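Local coordinates for polyketide synthase PksJ (Bacillus subtilis subsp. subtilis, PDB 4J1Q), which probably reduces alpha- and beta-keto groups of polyketide intermediates stereoselectively, with NADPH as hydride donor, as a ketoreductase domain of the bacillaene assembly line, at residues F93-Q97 / I299-N304; A124-F130 / A142-E146; G183-M187 / S425-F431. All blocks are in the same frame, centred on the assembly; numbering follows the deposited sequence.

Contact 1: F93-Q97 / I299-N304; sequences FELLQ and IIHKTN
Gln97 reaches from helix 81-98 into the 299-304 loop, and its amide NE2 meets two backbone carbonyls there. The bond from Gln97 NE2 to Ile299 O, 3.1 Å, arrives nearly along the C=O axis and lies close to the amide plane; that to Lys302 O, 3.0 Å, is bent and weak. Beneath this amide the contact is densely packed. With CG anti to the backbone N (chi1 163°), Phe93 sends its ring toward the loop, where its CE1 lies 3.9 Å from Ile299 CG2. The ring's edge faces oxygen, CZ standing 3.5 Å from Lys302 O and CE2 3.3 Å from Asn304 OD1, while Gln97 CD lies over one face, toward its rim. Phe307 stacks on the same ring. Toward the surface, Asn304 ND2 donates to the anti side of Glu94 OE2 at 2.9 Å, from a position tilted out of the carboxylate plane. Ile300, exposed and only loosely in touch, points its CB away from the helix. The ammonium group of Lys302 leaves the contact for Asp350 and Glu306. The C-terminal part of helix 81-98 thus packs on the loop that leads through the Thr303 N-cap into helix 304-324 of the Rossmann-like KR domain.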
loop_
_atom_site.group_PDB
_atom_site.type_symbol
_atom_site.label_atom_id
_atom_site.label_comp_id
_atom_site.label_asym_id
_atom_site.label_seq_id
_atom_site.Cartn_x
_atom_site.Cartn_y
_atom_site.Cartn_z
ATOM N N PHE A 93 -12.069 10.193 5.754
ATOM C CA PHE A 93 -12.699 9.189 6.589
ATOM C C PHE A 93 -13.848 9.800 7.385
ATOM O O PHE A 93 -14.937 9.214 7.466
ATOM C CB PHE A 93 -11.628 8.566 7.488
ATOM C CG PHE A 93 -12.164 7.811 8.664
ATOM C CD1 PHE A 93 -12.789 6.595 8.484
ATOM C CD2 PHE A 93 -11.869 8.229 9.957
ATOM C CE1 PHE A 93 -13.178 5.845 9.576
ATOM C CE2 PHE A 93 -12.240 7.487 11.047
ATOM C CZ PHE A 93 -12.880 6.275 10.858
ATOM N N GLU A 94 -13.652 11.025 7.873
ATOM C CA GLU A 94 -14.691 11.684 8.686
ATOM C C GLU A 94 -15.811 12.205 7.806
ATOM O O GLU A 94 -16.946 12.266 8.219
ATOM C CB GLU A 94 -14.111 12.821 9.525
ATOM C CG GLU A 94 -13.144 12.352 10.598
ATOM C CD GLU A 94 -12.516 13.502 11.360
ATOM O OE1 GLU A 94 -12.208 14.543 10.740
ATOM O OE2 GLU A 94 -12.347 13.376 12.588
ATOM N N LEU A 95 -15.462 12.559 6.579
ATOM C CA LEU A 95 -16.438 12.886 5.558
ATOM C C LEU A 95 -17.411 11.737 5.276
ATOM O O LEU A 95 -18.613 11.919 5.323
ATOM C CB LEU A 95 -15.709 13.300 4.291
ATOM C CG LEU A 95 -16.561 13.668 3.094
ATOM C CD1 LEU A 95 -17.348 14.955 3.356
ATOM C CD2 LEU A 95 -15.679 13.798 1.867
ATOM N N LEU A 96 -16.894 10.542 5.018
ATOM C CA LEU A 96 -17.762 9.380 4.772
ATOM C C LEU A 96 -18.702 9.138 5.949
ATOM O O LEU A 96 -19.918 9.036 5.771
ATOM C CB LEU A 96 -16.937 8.116 4.532
ATOM C CG LEU A 96 -16.030 8.115 3.300
ATOM C CD1 LEU A 96 -15.087 6.918 3.359
ATOM C CD2 LEU A 96 -16.848 8.091 2.019
ATOM N N GLN A 97 -18.120 8.986 7.134
ATOM C CA GLN A 97 -18.901 8.733 8.340
ATOM C C GLN A 97 -20.124 9.628 8.397
ATOM O O GLN A 97 -21.228 9.155 8.644
ATOM C CB GLN A 97 -18.065 8.976 9.588
ATOM C CG GLN A 97 -17.144 7.834 9.932
ATOM C CD GLN A 97 -16.310 8.115 11.169
ATOM O OE1 GLN A 97 -15.948 9.260 11.441
ATOM N NE2 GLN A 97 -16.000 7.072 11.920
ATOM N N ILE A 299 -16.364 1.480 8.496
ATOM C CA ILE A 299 -16.128 2.890 8.624
ATOM C C ILE A 299 -17.091 3.545 9.599
ATOM O O ILE A 299 -16.690 4.418 10.375
ATOM C CB ILE A 299 -16.191 3.592 7.269
ATOM C CG1 ILE A 299 -14.888 3.309 6.510
ATOM C CG2 ILE A 299 -16.381 5.093 7.456
ATOM C CD1 ILE A 299 -15.119 3.178 5.019
ATOM N N ILE A 300 -18.335 3.080 9.627
ATOM C CA ILE A 300 -19.339 3.712 10.484
ATOM C C ILE A 300 -19.006 3.647 11.987
ATOM O O ILE A 300 -19.286 4.578 12.739
ATOM C CB ILE A 300 -20.761 3.161 10.212
ATOM C CG1 ILE A 300 -21.803 4.150 10.709
ATOM C CG2 ILE A 300 -20.943 1.797 10.868
ATOM C CD1 ILE A 300 -23.237 3.786 10.365
ATOM N N HIS A 301 -18.374 2.565 12.416
ATOM C CA HIS A 301 -18.052 2.411 13.822
ATOM C C HIS A 301 -16.686 2.870 14.269
ATOM O O HIS A 301 -16.530 3.329 15.383
ATOM C CB HIS A 301 -18.349 1.001 14.283
ATOM C CG HIS A 301 -19.789 0.623 14.082
ATOM N ND1 HIS A 301 -20.162 -0.595 13.674
ATOM C CD2 HIS A 301 -20.952 1.402 14.124
ATOM C CE1 HIS A 301 -21.497 -0.618 13.499
ATOM N NE2 HIS A 301 -21.974 0.615 13.753
ATOM N N LYS A 302 -15.716 2.869 13.361
ATOM C CA LYS A 302 -14.287 3.073 13.669
ATOM C C LYS A 302 -13.933 4.388 14.359
ATOM O O LYS A 302 -14.379 5.444 13.922
ATOM C CB LYS A 302 -13.541 3.075 12.364
ATOM C CG LYS A 302 -12.377 2.148 12.334
ATOM C CD LYS A 302 -12.222 1.703 10.901
ATOM C CE LYS A 302 -10.814 1.264 10.666
ATOM N NZ LYS A 302 -10.620 -0.104 11.220
ATOM N N THR A 303 -12.975 4.349 15.278
ATOM C CA THR A 303 -12.501 5.592 15.875
ATOM C C THR A 303 -11.404 6.186 14.998
ATOM O O THR A 303 -10.703 5.457 14.289
ATOM C CB THR A 303 -11.944 5.356 17.300
ATOM O OG1 THR A 303 -11.207 4.116 17.345
ATOM C CG2 THR A 303 -13.097 5.309 18.305
ATOM N N ASN A 304 -11.257 7.507 15.068
ATOM C CA ASN A 304 -10.020 8.176 14.641
ATOM C C ASN A 304 -8.732 7.560 15.196
ATOM O O ASN A 304 -7.715 7.494 14.493
ATOM C CB ASN A 304 -10.051 9.654 14.996
ATOM C CG ASN A 304 -11.116 10.406 14.234
ATOM O OD1 ASN A 304 -11.687 9.881 13.280
ATOM N ND2 ASN A 304 -11.394 11.640 14.648
#

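Contact 2: A124-F130 / A142-E146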
loop_
_atom_site.group_PDB
_atom_site.type_symbol
_atom_site.label_atom_id
_atom_site.label_comp_id
_atom_site.label_asym_id
_atom_site.label_seq_id
_atom_site.Cartn_x
_atom_site.Cartn_y
_atom_site.Cartn_z
ATOM N N ALA A 124 -2.377 9.739 -4.087
ATOM C CA ALA A 124 -3.080 8.786 -4.945
ATOM C C ALA A 124 -3.430 7.515 -4.161
ATOM O O ALA A 124 -4.353 6.762 -4.525
ATOM C CB ALA A 124 -2.221 8.429 -6.164
ATOM N N GLY A 125 -2.653 7.256 -3.110
ATOM C CA GLY A 125 -3.003 6.224 -2.148
ATOM C C GLY A 125 -4.433 6.281 -1.611
ATOM O O GLY A 125 -4.952 5.282 -1.116
ATOM N N VAL A 126 -5.051 7.452 -1.628
ATOM C CA VAL A 126 -6.411 7.581 -1.101
ATOM C C VAL A 126 -7.324 6.548 -1.774
ATOM O O VAL A 126 -8.399 6.223 -1.286
ATOM C CB VAL A 126 -6.979 8.984 -1.307
ATOM C CG1 VAL A 126 -7.237 9.240 -2.782
ATOM C CG2 VAL A 126 -8.259 9.141 -0.497
ATOM N N SER A 127 -6.853 5.988 -2.871
ATOM C CA SER A 127 -7.596 4.946 -3.561
ATOM C C SER A 127 -7.909 3.675 -2.747
ATOM O O SER A 127 -8.953 3.054 -2.950
ATOM C CB SER A 127 -6.848 4.525 -4.799
ATOM O OG SER A 127 -7.511 3.413 -5.365
ATOM N N GLY A 128 -6.983 3.238 -1.893
ATOM C CA GLY A 128 -7.289 2.166 -0.940
ATOM C C GLY A 128 -8.522 2.473 -0.112
ATOM O O GLY A 128 -9.392 1.612 0.077
ATOM N N LEU A 129 -8.589 3.695 0.417
ATOM C CA LEU A 129 -9.751 4.126 1.191
ATOM C C LEU A 129 -11.053 4.125 0.342
ATOM O O LEU A 129 -12.103 3.662 0.812
ATOM C CB LEU A 129 -9.507 5.503 1.849
ATOM C CG LEU A 129 -10.557 6.203 2.747
ATOM C CD1 LEU A 129 -11.201 5.329 3.791
ATOM C CD2 LEU A 129 -9.942 7.379 3.466
ATOM N N PHE A 130 -10.972 4.640 -0.884
ATOM C CA PHE A 130 -12.166 4.759 -1.782
ATOM C C PHE A 130 -12.764 3.394 -2.178
ATOM O O PHE A 130 -13.978 3.186 -2.097
ATOM C CB PHE A 130 -11.795 5.556 -3.040
ATOM C CG PHE A 130 -11.898 7.052 -2.844
ATOM C CD1 PHE A 130 -12.063 7.586 -1.564
ATOM C CD2 PHE A 130 -11.925 7.913 -3.926
ATOM C CE1 PHE A 130 -12.236 8.950 -1.369
ATOM C CE2 PHE A 130 -12.068 9.281 -3.734
ATOM C CZ PHE A 130 -12.257 9.800 -2.454
ATOM N N ALA A 142 -16.694 6.198 -6.106
ATOM C CA ALA A 142 -15.504 6.926 -5.697
ATOM C C ALA A 142 -14.374 6.808 -6.726
ATOM O O ALA A 142 -13.945 5.705 -7.072
ATOM C CB ALA A 142 -15.042 6.462 -4.328
ATOM N N GLN A 143 -13.895 7.953 -7.215
ATOM C CA GLN A 143 -12.845 7.967 -8.223
ATOM C C GLN A 143 -11.680 8.785 -7.748
ATOM O O GLN A 143 -11.852 9.851 -7.181
ATOM C CB GLN A 143 -13.344 8.529 -9.570
ATOM C CG GLN A 143 -14.350 7.643 -10.277
ATOM C CD GLN A 143 -15.076 8.342 -11.434
ATOM O OE1 GLN A 143 -15.204 9.566 -11.466
ATOM N NE2 GLN A 143 -15.568 7.550 -12.378
ATOM N N VAL A 144 -10.485 8.292 -8.028
ATOM C CA VAL A 144 -9.303 9.084 -7.792
ATOM C C VAL A 144 -8.751 9.483 -9.145
ATOM O O VAL A 144 -8.717 8.674 -10.067
ATOM C CB VAL A 144 -8.266 8.285 -6.981
ATOM C CG1 VAL A 144 -8.121 6.909 -7.597
ATOM C CG2 VAL A 144 -6.934 9.008 -6.951
ATOM N N ILE A 145 -8.503 10.773 -9.308
ATOM C CA ILE A 145 -8.114 11.323 -10.594
ATOM C C ILE A 145 -6.795 12.062 -10.443
ATOM O O ILE A 145 -6.724 13.107 -9.790
ATOM C CB ILE A 145 -9.187 12.290 -11.128
ATOM C CG1 ILE A 145 -10.452 11.515 -11.524
ATOM C CG2 ILE A 145 -8.636 13.104 -12.295
ATOM C CD1 ILE A 145 -11.725 12.318 -11.390
ATOM N N GLU A 146 -5.753 11.512 -11.051
ATOM C CA GLU A 146 -4.404 12.047 -10.909
ATOM C C GLU A 146 -4.118 12.966 -12.096
ATOM O O GLU A 146 -4.345 12.590 -13.241
ATOM C CB GLU A 146 -3.377 10.901 -10.880
ATOM C CG GLU A 146 -3.603 9.884 -9.764
ATOM C CD GLU A 146 -2.878 8.554 -9.990
ATOM O OE1 GLU A 146 -1.662 8.552 -10.329
ATOM O OE2 GLU A 146 -3.524 7.501 -9.793
#
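A beta-alpha-beta unit of strand 108-115, helix 126-136 and strand 140-147 contains this contact, in which Phe130, Ser127, Val126 and Ala124 of the helical side pack on Ala142, Val144 and Glu146 of the strand. The helix runs almost antiparallel to the strand, at 166°, as expected for the connecting helix of such a unit, with the two axes 8.4 Å apart. Phe130 makes the closest approach: Ala142 CB sits 3.5 Å from ring atom CD2, obliquely to the ring. The ring edge continues past the methyl to the backbone, bringing CE2 within 3.5 Å of Gln143 O near the ring plane. Nearer the start of the helix, the two methyls of Val144 meet neighbouring residues. Its chi1 of 47° holds CG1 between the backbone N and the carbonyl carbon and aims it at Ser127 CB, 3.9 Å away, while CG2 passes Val126 CG1 at 4.2 Å. At the far end Ala124 CB rests against Glu146 CD, also at 3.9 Å. Ile92 of helix 81-98 packs against Val126 and Phe130. No hydrogen bond crosses between the segments, so this buried join rests on apolar contact, perhaps with a slight electrostatic gain where aromatic C-H groups face the Gln143 carbonyl, while the Gln143 amide bonds to Gln111 of strand 108-115 and to Asp163 O, and Glu146 OE1 pairs with Arg173.

Contact 3: G183-M187 / S425-F431; sequences GWREM and SDKPQVF
Gln429 NE2, hydrogen-bonded to Asn382 OD1, also lies at the edge of the Trp184 indole, 3.9 Å from Trp184 CH2 and near the ring plane. Its amide stands perpendicular to the indole. Phe431 approaches the same indole over a face: its edge is turned to the six-membered ring of Trp184, in a T-shaped (edge-to-face) pair with centroids 5.2 Å apart and planes at 56°, well short of perpendicular. Phe431 CD1 takes the place over the indole face, and Phe431 CB touches Trp184 CZ3 at 3.7 Å. With chi1 at 170°, CG of Phe431 lies opposite the backbone N, which carries the ring across to the tryptophan. The two backbones keep their distance, the Trp184 and Phe431 CA atoms being 9.1 Å apart, because strand 22-31 runs between strands 178-186 and 429-435. Side chains therefore have to span the middle strand. Met187 does so more loosely, its SD lying 4.3 Å from Val430 CG2; the placing of its terminal methyl beside Lys427 is doubtful. Arg185 NH2 and Lys427 NZ stand 4.6 Å apart, a like-charge pair that Glu27 may moderate through a long, weak ion pair with Lys427. No hydrogen bond links the two segments, so the join probably rests on dispersion and the edge-to-face aromatic interaction, the Phe431 edge and CB packing on the indole together with Cys342 and Pro28.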
loop_
_atom_site.group_PDB
_atom_site.type_symbol
_atom_site.label_atom_id
_atom_site.label_comp_id
_atom_site.label_asym_id
_atom_site.label_seq_id
_atom_site.Cartn_x
_atom_site.Cartn_y
_atom_site.Cartn_z
ATOM N N GLY A 183 -5.671 -0.618 -14.603
ATOM C CA GLY A 183 -6.186 -1.977 -14.650
ATOM C C GLY A 183 -5.007 -2.935 -14.438
ATOM O O GLY A 183 -3.920 -2.502 -14.077
ATOM N N TRP A 184 -5.195 -4.211 -14.757
ATOM C CA TRP A 184 -4.270 -5.255 -14.337
ATOM C C TRP A 184 -3.805 -6.081 -15.501
ATOM O O TRP A 184 -4.574 -6.878 -16.040
ATOM C CB TRP A 184 -4.932 -6.160 -13.306
ATOM C CG TRP A 184 -5.140 -5.503 -11.970
ATOM C CD1 TRP A 184 -6.349 -5.126 -11.374
ATOM C CD2 TRP A 184 -4.102 -5.115 -11.008
ATOM N NE1 TRP A 184 -6.126 -4.552 -10.142
ATOM C CE2 TRP A 184 -4.801 -4.496 -9.873
ATOM C CE3 TRP A 184 -2.715 -5.206 -10.979
ATOM C CZ2 TRP A 184 -4.115 -4.022 -8.762
ATOM C CZ3 TRP A 184 -2.033 -4.717 -9.867
ATOM C CH2 TRP A 184 -2.715 -4.151 -8.777
ATOM N N ARG A 185 -2.539 -5.910 -15.886
ATOM C CA ARG A 185 -1.887 -6.811 -16.839
ATOM C C ARG A 185 -1.208 -7.982 -16.145
ATOM O O ARG A 185 -0.378 -7.800 -15.232
ATOM C CB ARG A 185 -0.889 -6.062 -17.733
ATOM C CG ARG A 185 -0.392 -6.880 -18.928
ATOM C CD ARG A 185 -0.035 -6.010 -20.138
ATOM N NE ARG A 185 1.072 -5.085 -19.869
ATOM C CZ ARG A 185 2.359 -5.431 -19.817
ATOM N NH1 ARG A 185 2.727 -6.687 -20.035
ATOM N NH2 ARG A 185 3.284 -4.523 -19.530
ATOM N N GLU A 186 -1.557 -9.186 -16.584
ATOM C CA GLU A 186 -0.934 -10.405 -16.088
ATOM C C GLU A 186 0.572 -10.462 -16.354
ATOM O O GLU A 186 1.066 -9.930 -17.340
ATOM C CB GLU A 186 -1.627 -11.646 -16.652
ATOM C CG GLU A 186 -1.238 -12.938 -15.956
ATOM C CD GLU A 186 -1.820 -14.174 -16.618
ATOM O OE1 GLU A 186 -1.606 -15.294 -16.100
ATOM O OE2 GLU A 186 -2.513 -14.026 -17.646
ATOM N N MET A 187 1.296 -11.047 -15.413
ATOM C CA MET A 187 2.719 -11.308 -15.578
ATOM C C MET A 187 2.928 -12.808 -15.776
ATOM O O MET A 187 2.224 -13.623 -15.175
ATOM C CB MET A 187 3.488 -10.829 -14.346
ATOM C CG MET A 187 2.826 -9.667 -13.626
ATOM S SD MET A 187 3.688 -9.144 -12.122
ATOM C CE MET A 187 5.172 -8.432 -12.815
ATOM N N SER A 425 11.477 -9.613 -11.808
ATOM C CA SER A 425 10.679 -8.806 -12.733
ATOM C C SER A 425 10.956 -7.302 -12.590
ATOM O O SER A 425 11.015 -6.579 -13.579
ATOM C CB SER A 425 9.197 -9.116 -12.588
ATOM O OG SER A 425 8.691 -8.582 -11.372
ATOM N N ASP A 426 11.200 -6.862 -11.361
ATOM C CA ASP A 426 11.666 -5.494 -11.073
ATOM C C ASP A 426 10.636 -4.400 -11.287
ATOM O O ASP A 426 10.983 -3.268 -11.618
ATOM C CB ASP A 426 12.960 -5.148 -11.818
ATOM C CG ASP A 426 13.790 -4.095 -11.079
ATOM O OD1 ASP A 426 13.536 -3.852 -9.887
ATOM O OD2 ASP A 426 14.693 -3.497 -11.678
ATOM N N LYS A 427 9.389 -4.707 -10.968
ATOM C CA LYS A 427 8.319 -3.726 -11.033
ATOM C C LYS A 427 8.074 -3.208 -9.644
ATOM O O LYS A 427 8.333 -3.902 -8.665
ATOM C CB LYS A 427 7.059 -4.375 -11.586
ATOM C CG LYS A 427 7.187 -4.788 -13.036
ATOM C CD LYS A 427 5.996 -5.622 -13.469
ATOM C CE LYS A 427 6.085 -6.045 -14.931
ATOM N NZ LYS A 427 5.985 -4.893 -15.859
ATOM N N PRO A 428 7.643 -1.957 -9.546
ATOM C CA PRO A 428 7.434 -1.336 -8.240
ATOM C C PRO A 428 6.309 -2.029 -7.464
ATOM O O PRO A 428 6.231 -1.919 -6.243
ATOM C CB PRO A 428 7.008 0.091 -8.596
ATOM C CG PRO A 428 7.481 0.314 -10.008
ATOM C CD PRO A 428 7.403 -1.026 -10.667
ATOM N N GLN A 429 5.409 -2.689 -8.175
ATOM C CA GLN A 429 4.225 -3.234 -7.546
ATOM C C GLN A 429 3.842 -4.554 -8.169
ATOM O O GLN A 429 3.595 -4.641 -9.379
ATOM C CB GLN A 429 3.059 -2.241 -7.671
ATOM C CG GLN A 429 2.084 -2.270 -6.516
ATOM C CD GLN A 429 0.845 -1.444 -6.812
ATOM O OE1 GLN A 429 0.941 -0.342 -7.358
ATOM N NE2 GLN A 429 -0.320 -1.989 -6.500
ATOM N N VAL A 430 3.684 -5.554 -7.319
ATOM C CA VAL A 430 3.320 -6.881 -7.760
ATOM C C VAL A 430 2.148 -7.328 -6.902
ATOM O O VAL A 430 2.212 -7.308 -5.680
ATOM C CB VAL A 430 4.505 -7.858 -7.549
ATOM C CG1 VAL A 430 4.038 -9.309 -7.660
ATOM C CG2 VAL A 430 5.610 -7.586 -8.568
ATOM N N PHE A 431 1.072 -7.716 -7.544
ATOM C CA PHE A 431 -0.114 -8.149 -6.835
ATOM C C PHE A 431 -0.186 -9.670 -6.898
ATOM O O PHE A 431 -0.242 -10.239 -7.972
ATOM C CB PHE A 431 -1.345 -7.525 -7.481
ATOM C CG PHE A 431 -2.643 -8.078 -6.997
ATOM C CD1 PHE A 431 -3.558 -7.262 -6.402
ATOM C CD2 PHE A 431 -2.989 -9.394 -7.219
ATOM C CE1 PHE A 431 -4.789 -7.744 -6.004
ATOM C CE2 PHE A 431 -4.188 -9.904 -6.765
ATOM C CZ PHE A 431 -5.094 -9.069 -6.154
#

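How the contacts relate
From the N terminus, segment 93-97 comes first and waits some 200 residues for 299-304, so contact 1 closes a long loop. Contact 2 forms and closes early inside that loop, joining a helix to the strand that follows it. Segment 183-187 also lies within the loop, but its partner 425-431 comes near the C-terminal end, so contacts 1 and 3 cross along the chain, whereas contacts 2 and 3 are in series. Contacts 1 and 2 touch where Phe93 and Leu96 meet Leu129. Contact 3 lies on the opposite side of the chain's centre from contact 1. Contacts 1 and 3 thus tie the N-terminal half to the NADPH-binding half at two separate places.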